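Local coordinates for protein 2-C-methyl-D-erythritol 4-phosphate cytidylyltransferase (PDB 4KT7) that probably catalyses the transfer of a cytidylyl group from CTP to 2-C-methyl-D-erythritol 4-phosphate, releasing diphosphate, in the DXP route to isoprenoids, at residues F188-D193 with F197-R202; R88-F93 with K182-E187; I10-T15 with D45-V50. All coordinates share one frame; numbering follows the deposited sequence.

Contact 1 (F188-D193 with F197-R202); sequences FKVTDD and FEFFDR
Phe188 and Phe199 lie opposite each other with CA atoms 7.9 Å apart, where the irregular run 188-193 passes beside the short helix that ends at Phe199. At the other end Asp193 and Phe197 have their CA atoms 8.0 Å apart, and no hydrogen bond crosses between. The helix closes with a Schellman motif: Arg202 N bonds to Phe197 O, Asp201 N to Glu198 O, and Asp201 takes positive phi as the C-prime residue. Phe199 and the next residue, Phe200, both turn rings to Phe188.

The rings of Phe188 and Phe199 form an offset stack, centroids 4.5 Å apart and planes only 16° from parallel. The two side chains slide past each other in opposite directions, and CB of Phe188 sits almost exactly over the Phe199 ring centre, a CH-pi contact of 4.3 Å. The same Phe188 ring turns its edge to Phe200: CE2 of Phe188 is 3.8 Å from CE1 of Phe200, in an offset edge-to-face pair with planes at 66°. Val190 adds a methyl, its CG1 lying 3.6 Å from CE2 of Phe199; CG1 gets there by standing opposite the carbonyl carbon of Val190 (chi1 -56°). Replacing Phe199 with an alanine would probably leave Phe188 without its stacking partner and open a gap beside the Val190 methyl.

Polar ends look elsewhere: Asp193 OD1 takes a hydrogen bond from Tyr180 and a salt bridge from Arg88, while Asp192 OD1 is paired with Lys145 of the second subunit. The arrangement is a three-ring aromatic cluster at a helix C-terminus, joining the loop after helix 173-184 to the end of helix 196-199 in this IspD-family domain.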
loop_
_atom_site.group_PDB
_atom_site.type_symbol
_atom_site.label_atom_id
_atom_site.label_comp_id
_atom_site.label_asym_id
_atom_site.label_seq_id
_atom_site.Cartn_x
_atom_site.Cartn_y
_atom_site.Cartn_z
ATOM N N PHE A 188 -14.537 4.557 -21.441
ATOM C CA PHE A 188 -13.923 4.765 -20.135
ATOM C C PHE A 188 -13.133 3.532 -19.683
ATOM O O PHE A 188 -13.501 2.388 -20.001
ATOM C CB PHE A 188 -15.008 5.039 -19.082
ATOM C CG PHE A 188 -15.732 6.353 -19.264
ATOM C CD1 PHE A 188 -15.035 7.512 -19.596
ATOM C CD2 PHE A 188 -17.108 6.431 -19.087
ATOM C CE1 PHE A 188 -15.699 8.725 -19.752
ATOM C CE2 PHE A 188 -17.779 7.642 -19.244
ATOM C CZ PHE A 188 -17.072 8.788 -19.579
ATOM N N LYS A 189 -12.065 3.769 -18.922
ATOM C CA LYS A 189 -11.375 2.698 -18.203
ATOM C C LYS A 189 -11.477 2.970 -16.697
ATOM O O LYS A 189 -11.169 4.069 -16.242
ATOM C CB LYS A 189 -9.920 2.593 -18.673
ATOM C CG LYS A 189 -9.345 3.904 -19.201
ATOM C CD LYS A 189 -8.107 3.675 -20.071
ATOM C CE LYS A 189 -7.397 4.995 -20.396
ATOM N NZ LYS A 189 -6.373 4.844 -21.474
ATOM N N VAL A 190 -11.952 1.988 -15.931
ATOM C CA VAL A 190 -12.155 2.184 -14.502
ATOM C C VAL A 190 -11.108 1.464 -13.660
ATOM O O VAL A 190 -10.556 0.440 -14.073
ATOM C CB VAL A 190 -13.562 1.721 -14.044
ATOM C CG1 VAL A 190 -14.637 2.436 -14.833
ATOM C CG2 VAL A 190 -13.696 0.219 -14.183
ATOM N N THR A 191 -10.829 2.015 -12.482
ATOM C CA THR A 191 -9.927 1.367 -11.534
ATOM C C THR A 191 -10.659 0.239 -10.807
ATOM O O THR A 191 -10.050 -0.765 -10.455
ATOM C CB THR A 191 -9.356 2.359 -10.504
ATOM O OG1 THR A 191 -10.432 3.024 -9.814
ATOM C CG2 THR A 191 -8.479 3.383 -11.195
ATOM N N ASP A 192 -11.964 0.423 -10.575
ATOM C CA ASP A 192 -12.788 -0.596 -9.934
ATOM C C ASP A 192 -14.241 -0.285 -10.220
ATOM O O ASP A 192 -14.545 0.781 -10.769
ATOM C CB ASP A 192 -12.560 -0.599 -8.426
ATOM C CG ASP A 192 -13.148 0.622 -7.752
ATOM O OD1 ASP A 192 -12.659 1.754 -8.014
ATOM O OD2 ASP A 192 -14.096 0.464 -6.949
ATOM N N ASP A 193 -15.143 -1.191 -9.846
ATOM C CA ASP A 193 -16.545 -1.017 -10.217
ATOM C C ASP A 193 -17.160 0.223 -9.594
ATOM O O ASP A 193 -18.054 0.824 -10.181
ATOM C CB ASP A 193 -17.397 -2.232 -9.828
ATOM C CG ASP A 193 -16.951 -3.505 -10.511
ATOM O OD1 ASP A 193 -16.461 -3.433 -11.660
ATOM O OD2 ASP A 193 -17.110 -4.587 -9.902
ATOM N N PHE A 197 -19.553 5.019 -10.567
ATOM C CA PHE A 197 -20.455 6.013 -10.018
ATOM C C PHE A 197 -19.999 7.426 -10.303
ATOM O O PHE A 197 -20.822 8.332 -10.432
ATOM C CB PHE A 197 -20.681 5.761 -8.527
ATOM C CG PHE A 197 -21.594 4.605 -8.270
ATOM C CD1 PHE A 197 -21.168 3.304 -8.507
ATOM C CD2 PHE A 197 -22.886 4.811 -7.822
ATOM C CE1 PHE A 197 -22.026 2.234 -8.297
ATOM C CE2 PHE A 197 -23.737 3.741 -7.604
ATOM C CZ PHE A 197 -23.301 2.454 -7.855
ATOM N N GLU A 198 -18.686 7.608 -10.429
ATOM C CA GLU A 198 -18.146 8.918 -10.751
ATOM C C GLU A 198 -18.260 9.182 -12.233
ATOM O O GLU A 198 -18.634 10.278 -12.649
ATOM C CB GLU A 198 -16.686 9.027 -10.301
ATOM C CG GLU A 198 -16.514 9.000 -8.793
ATOM C CD GLU A 198 -15.078 8.701 -8.372
ATOM O OE1 GLU A 198 -14.161 9.513 -8.687
ATOM O OE2 GLU A 198 -14.870 7.650 -7.722
ATOM N N PHE A 199 -17.962 8.180 -13.049
ATOM C CA PHE A 199 -18.014 8.389 -14.500
ATOM C C PHE A 199 -19.417 8.716 -15.001
ATOM O O PHE A 199 -19.590 9.441 -15.978
ATOM C CB PHE A 199 -17.478 7.172 -15.252
ATOM C CG PHE A 199 -15.982 7.098 -15.273
ATOM C CD1 PHE A 199 -15.237 8.130 -15.830
ATOM C CD2 PHE A 199 -15.319 6.000 -14.751
ATOM C CE1 PHE A 199 -13.845 8.076 -15.851
ATOM C CE2 PHE A 199 -13.929 5.934 -14.773
ATOM C CZ PHE A 199 -13.193 6.976 -15.320
ATOM N N PHE A 200 -20.429 8.190 -14.332
ATOM C CA PHE A 200 -21.780 8.415 -14.841
ATOM C C PHE A 200 -22.584 9.360 -13.974
ATOM O O PHE A 200 -23.803 9.341 -13.999
ATOM C CB PHE A 200 -22.487 7.086 -15.094
ATOM C CG PHE A 200 -21.769 6.242 -16.093
ATOM C CD1 PHE A 200 -21.685 6.641 -17.420
ATOM C CD2 PHE A 200 -21.109 5.089 -15.704
ATOM C CE1 PHE A 200 -20.984 5.874 -18.355
ATOM C CE2 PHE A 200 -20.408 4.320 -16.635
ATOM C CZ PHE A 200 -20.345 4.715 -17.956
ATOM N N ASP A 201 -21.872 10.190 -13.213
ATOM C CA ASP A 201 -22.475 11.339 -12.560
ATOM C C ASP A 201 -23.569 10.955 -11.575
ATOM O O ASP A 201 -24.581 11.643 -11.464
ATOM C CB ASP A 201 -23.003 12.299 -13.622
ATOM C CG ASP A 201 -21.877 13.024 -14.340
ATOM O OD1 ASP A 201 -20.783 13.121 -13.742
ATOM O OD2 ASP A 201 -22.075 13.489 -15.483
ATOM N N ARG A 202 -23.380 9.843 -10.885
ATOM C CA ARG A 202 -24.370 9.394 -9.916
ATOM C C ARG A 202 -24.286 10.199 -8.629
ATOM O O ARG A 202 -23.188 10.500 -8.140
ATOM C CB ARG A 202 -24.180 7.909 -9.611
ATOM C CG ARG A 202 -24.253 7.050 -10.837
ATOM C CD ARG A 202 -25.527 7.333 -11.607
ATOM N NE ARG A 202 -26.710 6.912 -10.870
ATOM C CZ ARG A 202 -27.817 6.459 -11.447
ATOM N NH1 ARG A 202 -27.876 6.361 -12.770
ATOM N NH2 ARG A 202 -28.857 6.092 -10.708
#

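Contact 2 (R88-F93 with K182-E187); sequences RELSTF and KYLASE
Tyr183 is the first residue of 182-187 to meet helix 88-97, and it does so with one corner of its ring. CE2 of Tyr183 lies 3.6 Å from CB of Glu89, approached obliquely, and the two side chains cross at about a right angle. Having CG opposite the backbone N (chi1 176°) carries the Tyr183 ring across the Glu89 side chain, where the aliphatic part of the glutamate, not its charge, makes the closest contact. The carboxylate turns off to Arg88 instead: Arg88 NH2 and Glu89 OE2 form a salt bridge at 2.7 Å, although the N-H points poorly at the oxygen and the hydrogen bond within it is weak.

Leu184 comes next and splits its two methyls between two partners. CD1 stands over the centre of the Phe93 ring, 3.6 Å from the centroid and 9° off the normal, a nearly vertical CH-pi contact. CD2 goes to Leu90, meeting that residue's CD2 at 3.7 Å. One leucine therefore bridges residues a helical turn apart.

Further on, Ser186 turns back on the chain: its OG, 2.8 Å from Tyr183 O, and its N both bond to that oxygen, from the same face of the carbonyl plane.

The contact is a surface one, with no other subunit against it. Helix 88-97 lies here beside the C-terminal end of helix 173-184, whose Tyr177 and Tyr180 extend the packing against Phe93, while Val190 of the following loop touches both Glu89 and Tyr183, and strand 168-172 leads into helix 173-184.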
loop_
_atom_site.group_PDB
_atom_site.type_symbol
_atom_site.label_atom_id
_atom_site.label_comp_id
_atom_site.label_asym_id
_atom_site.label_seq_id
_atom_site.Cartn_x
_atom_site.Cartn_y
_atom_site.Cartn_z
ATOM N N ARG A 88 -10.964 -7.826 -16.335
ATOM C CA ARG A 88 -11.692 -7.935 -15.072
ATOM C C ARG A 88 -13.141 -7.565 -15.288
ATOM O O ARG A 88 -14.040 -8.253 -14.805
ATOM C CB ARG A 88 -11.101 -7.013 -13.994
ATOM C CG ARG A 88 -11.707 -7.205 -12.588
ATOM C CD ARG A 88 -11.380 -6.039 -11.648
ATOM N NE ARG A 88 -11.896 -4.763 -12.139
ATOM C CZ ARG A 88 -13.176 -4.392 -12.063
ATOM N NH1 ARG A 88 -14.080 -5.211 -11.531
ATOM N NH2 ARG A 88 -13.560 -3.208 -12.532
ATOM N N GLU A 89 -13.375 -6.477 -16.023
ATOM C CA GLU A 89 -14.720 -5.968 -16.178
ATOM C C GLU A 89 -15.613 -6.902 -17.002
ATOM O O GLU A 89 -16.757 -7.162 -16.642
ATOM C CB GLU A 89 -14.701 -4.560 -16.792
ATOM C CG GLU A 89 -14.171 -3.488 -15.839
ATOM C CD GLU A 89 -12.659 -3.451 -15.785
ATOM O OE1 GLU A 89 -12.015 -3.904 -16.762
ATOM O OE2 GLU A 89 -12.112 -2.983 -14.762
ATOM N N LEU A 90 -15.098 -7.383 -18.123
ATOM C CA LEU A 90 -15.861 -8.301 -18.961
ATOM C C LEU A 90 -16.148 -9.603 -18.219
ATOM O O LEU A 90 -17.217 -10.208 -18.380
ATOM C CB LEU A 90 -15.125 -8.570 -20.265
ATOM C CG LEU A 90 -15.073 -7.413 -21.278
ATOM C CD1 LEU A 90 -14.069 -7.757 -22.375
ATOM C CD2 LEU A 90 -16.425 -7.176 -21.890
ATOM N N SER A 91 -15.201 -10.023 -17.385
ATOM C CA SER A 91 -15.432 -11.151 -16.499
ATOM C C SER A 91 -16.575 -10.887 -15.512
ATOM O O SER A 91 -17.479 -11.717 -15.343
ATOM C CB SER A 91 -14.145 -11.498 -15.752
ATOM O OG SER A 91 -13.237 -12.126 -16.652
ATOM N N THR A 92 -16.548 -9.733 -14.863
ATOM C CA THR A 92 -17.598 -9.384 -13.916
ATOM C C THR A 92 -18.971 -9.391 -14.604
ATOM O O THR A 92 -19.955 -9.894 -14.056
ATOM C CB THR A 92 -17.288 -8.016 -13.312
ATOM O OG1 THR A 92 -16.054 -8.142 -12.598
ATOM C CG2 THR A 92 -18.412 -7.531 -12.376
ATOM N N PHE A 93 -19.027 -8.878 -15.827
ATOM C CA PHE A 93 -20.293 -8.844 -16.555
ATOM C C PHE A 93 -20.836 -10.224 -16.870
ATOM O O PHE A 93 -22.054 -10.431 -16.838
ATOM C CB PHE A 93 -20.176 -8.046 -17.840
ATOM C CG PHE A 93 -21.503 -7.664 -18.430
ATOM C CD1 PHE A 93 -22.364 -6.842 -17.735
ATOM C CD2 PHE A 93 -21.885 -8.133 -19.675
ATOM C CE1 PHE A 93 -23.598 -6.477 -18.276
ATOM C CE2 PHE A 93 -23.109 -7.778 -20.226
ATOM C CZ PHE A 93 -23.965 -6.955 -19.520
ATOM N N LYS A 182 -23.721 0.757 -19.397
ATOM C CA LYS A 182 -23.158 2.055 -19.766
ATOM C C LYS A 182 -21.647 1.986 -19.963
ATOM O O LYS A 182 -21.105 2.565 -20.901
ATOM C CB LYS A 182 -23.458 3.100 -18.693
ATOM C CG LYS A 182 -24.861 3.659 -18.740
ATOM C CD LYS A 182 -25.076 4.617 -17.587
ATOM C CE LYS A 182 -26.263 5.509 -17.848
ATOM N NZ LYS A 182 -26.088 6.343 -19.086
ATOM N N TYR A 183 -20.968 1.285 -19.069
ATOM C CA TYR A 183 -19.517 1.112 -19.188
ATOM C C TYR A 183 -19.117 0.409 -20.478
ATOM O O TYR A 183 -18.167 0.816 -21.154
ATOM C CB TYR A 183 -18.973 0.330 -17.993
ATOM C CG TYR A 183 -17.493 0.038 -18.103
ATOM C CD1 TYR A 183 -16.552 1.047 -17.922
ATOM C CD2 TYR A 183 -17.034 -1.238 -18.398
ATOM C CE1 TYR A 183 -15.198 0.790 -18.026
ATOM C CE2 TYR A 183 -15.673 -1.503 -18.508
ATOM C CZ TYR A 183 -14.762 -0.486 -18.319
ATOM O OH TYR A 183 -13.408 -0.737 -18.421
ATOM N N LEU A 184 -19.826 -0.663 -20.811
ATOM C CA LEU A 184 -19.542 -1.412 -22.030
ATOM C C LEU A 184 -19.756 -0.564 -23.264
ATOM O O LEU A 184 -19.045 -0.701 -24.255
ATOM C CB LEU A 184 -20.418 -2.666 -22.109
ATOM C CG LEU A 184 -20.089 -3.685 -21.022
ATOM C CD1 LEU A 184 -21.174 -4.760 -20.936
ATOM C CD2 LEU A 184 -18.738 -4.307 -21.280
ATOM N N ALA A 185 -20.737 0.324 -23.211
ATOM C CA ALA A 185 -21.013 1.148 -24.375
ATOM C C ALA A 185 -20.091 2.359 -24.418
ATOM O O ALA A 185 -20.178 3.148 -25.342
ATOM C CB ALA A 185 -22.457 1.582 -24.387
ATOM N N SER A 186 -19.208 2.500 -23.429
ATOM C CA SER A 186 -18.342 3.678 -23.334
ATOM C C SER A 186 -16.889 3.382 -23.680
ATOM O O SER A 186 -16.509 2.229 -23.915
ATOM C CB SER A 186 -18.380 4.242 -21.916
ATOM O OG SER A 186 -17.519 3.498 -21.056
ATOM N N GLU A 187 -16.075 4.434 -23.688
ATOM C CA GLU A 187 -14.635 4.287 -23.867
ATOM C C GLU A 187 -13.857 4.639 -22.585
ATOM O O GLU A 187 -12.674 4.975 -22.638
ATOM C CB GLU A 187 -14.155 5.130 -25.058
ATOM C CG GLU A 187 -14.886 4.859 -26.384
ATOM C CD GLU A 187 -14.431 3.583 -27.096
ATOM O OE1 GLU A 187 -14.252 3.619 -28.336
ATOM O OE2 GLU A 187 -14.272 2.538 -26.430
#

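Contact 3 (I10-T15 with D45-V50); sequences ISAIIT and DTVSRV
Ile14 and Val47 carry this contact, and they do it with methyl groups alone. The apolar packing has two parts. In the first, CD1 of Ile14 and CG2 of Val47 reach toward each other tip to tip and meet at 3.8 Å. The Ile14 chain is bent at its second torsion (chi2 -64°), which decides where CD1 lands, while CG2 of Val47 stands opposite that residue's own carbonyl carbon. In the second, Ala12 offers its CB to CG1 of Val47, 4.5 Å away, a looser approach. Val47 thus spends one branch on each of two strand residues, with the nearest backbones, Ala12 and Val47, 8.4 Å apart between CA atoms. Ala12 and Ile14, two apart on the strand, both direct their CB toward the helix.

Hydrogen bonding is all local or external, none of it crossing between 10-15 and 45-50. At the end of helix 39-48, Arg49 N bonds to Thr46 O at 3.1 Å and Val50 N to Val47 O at 3.0 Å. The strand, for its part, pairs with both neighbours: Ala12 hydrogen-bonds through its backbone to Glu55 and Ile57, Ser11 to Leu105 and Leu107.

Charge is kept off the interface as well. Asp45 is held in salt bridges by Arg37 and Lys74, and Arg49 by Glu118. Around Val47, Ile53, Ile56 and Phe121 supply more hydrocarbon, so the helix is bedded on strands 10-16 and 55-60 and against helix 118-127.

Strand 10-16, helix 39-48 and parallel strand 55-60 form a beta-alpha-beta crossover. With every touching residue buried and no polar atom on the three touching side chains, its helix probably rests on the sheet through hydrocarbon packing and exclusion of water, without directional bonds across this face.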
loop_
_atom_site.group_PDB
_atom_site.type_symbol
_atom_site.label_atom_id
_atom_site.label_comp_id
_atom_site.label_asym_id
_atom_site.label_seq_id
_atom_site.Cartn_x
_atom_site.Cartn_y
_atom_site.Cartn_z
ATOM N N ILE A 10 -29.737 -12.058 -2.182
ATOM C CA ILE A 10 -28.359 -11.567 -2.324
ATOM C C ILE A 10 -27.514 -12.557 -3.131
ATOM O O ILE A 10 -27.508 -13.762 -2.842
ATOM C CB ILE A 10 -27.684 -11.336 -0.933
ATOM C CG1 ILE A 10 -28.516 -10.367 -0.080
ATOM C CG2 ILE A 10 -26.242 -10.828 -1.105
ATOM C CD1 ILE A 10 -28.000 -10.168 1.352
ATOM N N SER A 11 -26.821 -12.060 -4.157
ATOM C CA SER A 11 -25.902 -12.903 -4.935
ATOM C C SER A 11 -24.465 -12.483 -4.670
ATOM O O SER A 11 -24.202 -11.306 -4.412
ATOM C CB SER A 11 -26.156 -12.755 -6.435
ATOM O OG SER A 11 -27.501 -13.044 -6.753
ATOM N N ALA A 12 -23.532 -13.438 -4.727
ATOM C CA ALA A 12 -22.109 -13.100 -4.662
ATOM C C ALA A 12 -21.427 -13.590 -5.923
ATOM O O ALA A 12 -21.702 -14.703 -6.395
ATOM C CB ALA A 12 -21.447 -13.694 -3.426
ATOM N N ILE A 13 -20.569 -12.734 -6.472
ATOM C CA ILE A 13 -19.763 -13.039 -7.636
ATOM C C ILE A 13 -18.303 -13.071 -7.180
ATOM O O ILE A 13 -17.767 -12.047 -6.761
ATOM C CB ILE A 13 -19.934 -11.934 -8.715
ATOM C CG1 ILE A 13 -21.367 -11.933 -9.259
ATOM C CG2 ILE A 13 -18.947 -12.121 -9.852
ATOM C CD1 ILE A 13 -21.647 -10.812 -10.268
ATOM N N ILE A 14 -17.676 -14.250 -7.237
ATOM C CA ILE A 14 -16.269 -14.420 -6.868
ATOM C C ILE A 14 -15.447 -14.531 -8.149
ATOM O O ILE A 14 -15.608 -15.492 -8.914
ATOM C CB ILE A 14 -16.038 -15.734 -6.099
ATOM C CG1 ILE A 14 -16.945 -15.841 -4.864
ATOM C CG2 ILE A 14 -14.576 -15.854 -5.707
ATOM C CD1 ILE A 14 -16.682 -14.785 -3.820
ATOM N N THR A 15 -14.572 -13.569 -8.415
ATOM C CA THR A 15 -13.818 -13.643 -9.659
ATOM C C THR A 15 -12.529 -14.433 -9.495
ATOM O O THR A 15 -11.650 -14.064 -8.699
ATOM C CB THR A 15 -13.540 -12.247 -10.264
ATOM O OG1 THR A 15 -12.855 -11.438 -9.305
ATOM C CG2 THR A 15 -14.854 -11.564 -10.671
ATOM N N ASP A 45 -14.407 -21.274 1.010
ATOM C CA ASP A 45 -14.743 -21.753 2.342
ATOM C C ASP A 45 -15.388 -20.642 3.153
ATOM O O ASP A 45 -16.445 -20.840 3.755
ATOM C CB ASP A 45 -13.500 -22.247 3.083
ATOM C CG ASP A 45 -13.217 -23.715 2.840
ATOM O OD1 ASP A 45 -14.026 -24.380 2.158
ATOM O OD2 ASP A 45 -12.186 -24.205 3.348
ATOM N N THR A 46 -14.748 -19.477 3.180
ATOM C CA THR A 46 -15.295 -18.361 3.943
ATOM C C THR A 46 -16.647 -17.886 3.403
ATOM O O THR A 46 -17.592 -17.728 4.179
ATOM C CB THR A 46 -14.313 -17.175 4.057
ATOM O OG1 THR A 46 -13.150 -17.585 4.796
ATOM C CG2 THR A 46 -14.980 -15.999 4.781
ATOM N N VAL A 47 -16.750 -17.658 2.094
ATOM C CA VAL A 47 -17.987 -17.124 1.518
ATOM C C VAL A 47 -19.161 -18.087 1.686
ATOM O O VAL A 47 -20.290 -17.664 1.926
ATOM C CB VAL A 47 -17.842 -16.769 0.024
ATOM C CG1 VAL A 47 -19.146 -16.210 -0.505
ATOM C CG2 VAL A 47 -16.747 -15.750 -0.177
ATOM N N SER A 48 -18.905 -19.386 1.578
ATOM C CA SER A 48 -20.004 -20.342 1.668
ATOM C C SER A 48 -20.559 -20.441 3.091
ATOM O O SER A 48 -21.653 -20.968 3.292
ATOM C CB SER A 48 -19.598 -21.715 1.123
ATOM O OG SER A 48 -18.610 -22.299 1.944
ATOM N N ARG A 49 -19.814 -19.922 4.074
ATOM C CA ARG A 49 -20.289 -19.853 5.468
ATOM C C ARG A 49 -21.217 -18.658 5.735
ATOM O O ARG A 49 -21.821 -18.575 6.801
ATOM C CB ARG A 49 -19.117 -19.800 6.471
ATOM C CG ARG A 49 -18.211 -21.032 6.497
ATOM C CD ARG A 49 -17.419 -21.119 7.813
ATOM N NE ARG A 49 -16.975 -19.804 8.275
ATOM C CZ ARG A 49 -15.769 -19.288 8.046
ATOM N NH1 ARG A 49 -15.468 -18.078 8.507
ATOM N NH2 ARG A 49 -14.864 -19.978 7.363
ATOM N N VAL A 50 -21.319 -17.735 4.780
ATOM C CA VAL A 50 -22.201 -16.571 4.932
ATOM C C VAL A 50 -23.608 -16.865 4.414
ATOM O O VAL A 50 -23.862 -16.809 3.208
ATOM C CB VAL A 50 -21.641 -15.335 4.208
ATOM C CG1 VAL A 50 -22.575 -14.145 4.377
ATOM C CG2 VAL A 50 -20.263 -15.000 4.751
#

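From the N terminus, contact 3 comes first: strand 10-16 and helix 39-48 close a loop of 29 intervening residues in the parallel part of the sheet. Contact 2 then spans 88 residues, bringing helix 88-97 to the end of helix 173-184. Contact 1 follows almost at once, a short local closure with three residues between 188-193 and 197-202. The three run in series; none nests or crosses. Contacts 1 and 2 touch, with Phe200 against Lys182, whereas contact 3 lies across the chain's centre from contact 1, about 24 Å between centres, and touches contact 2 where Thr92 packs on Ile13 and Thr15.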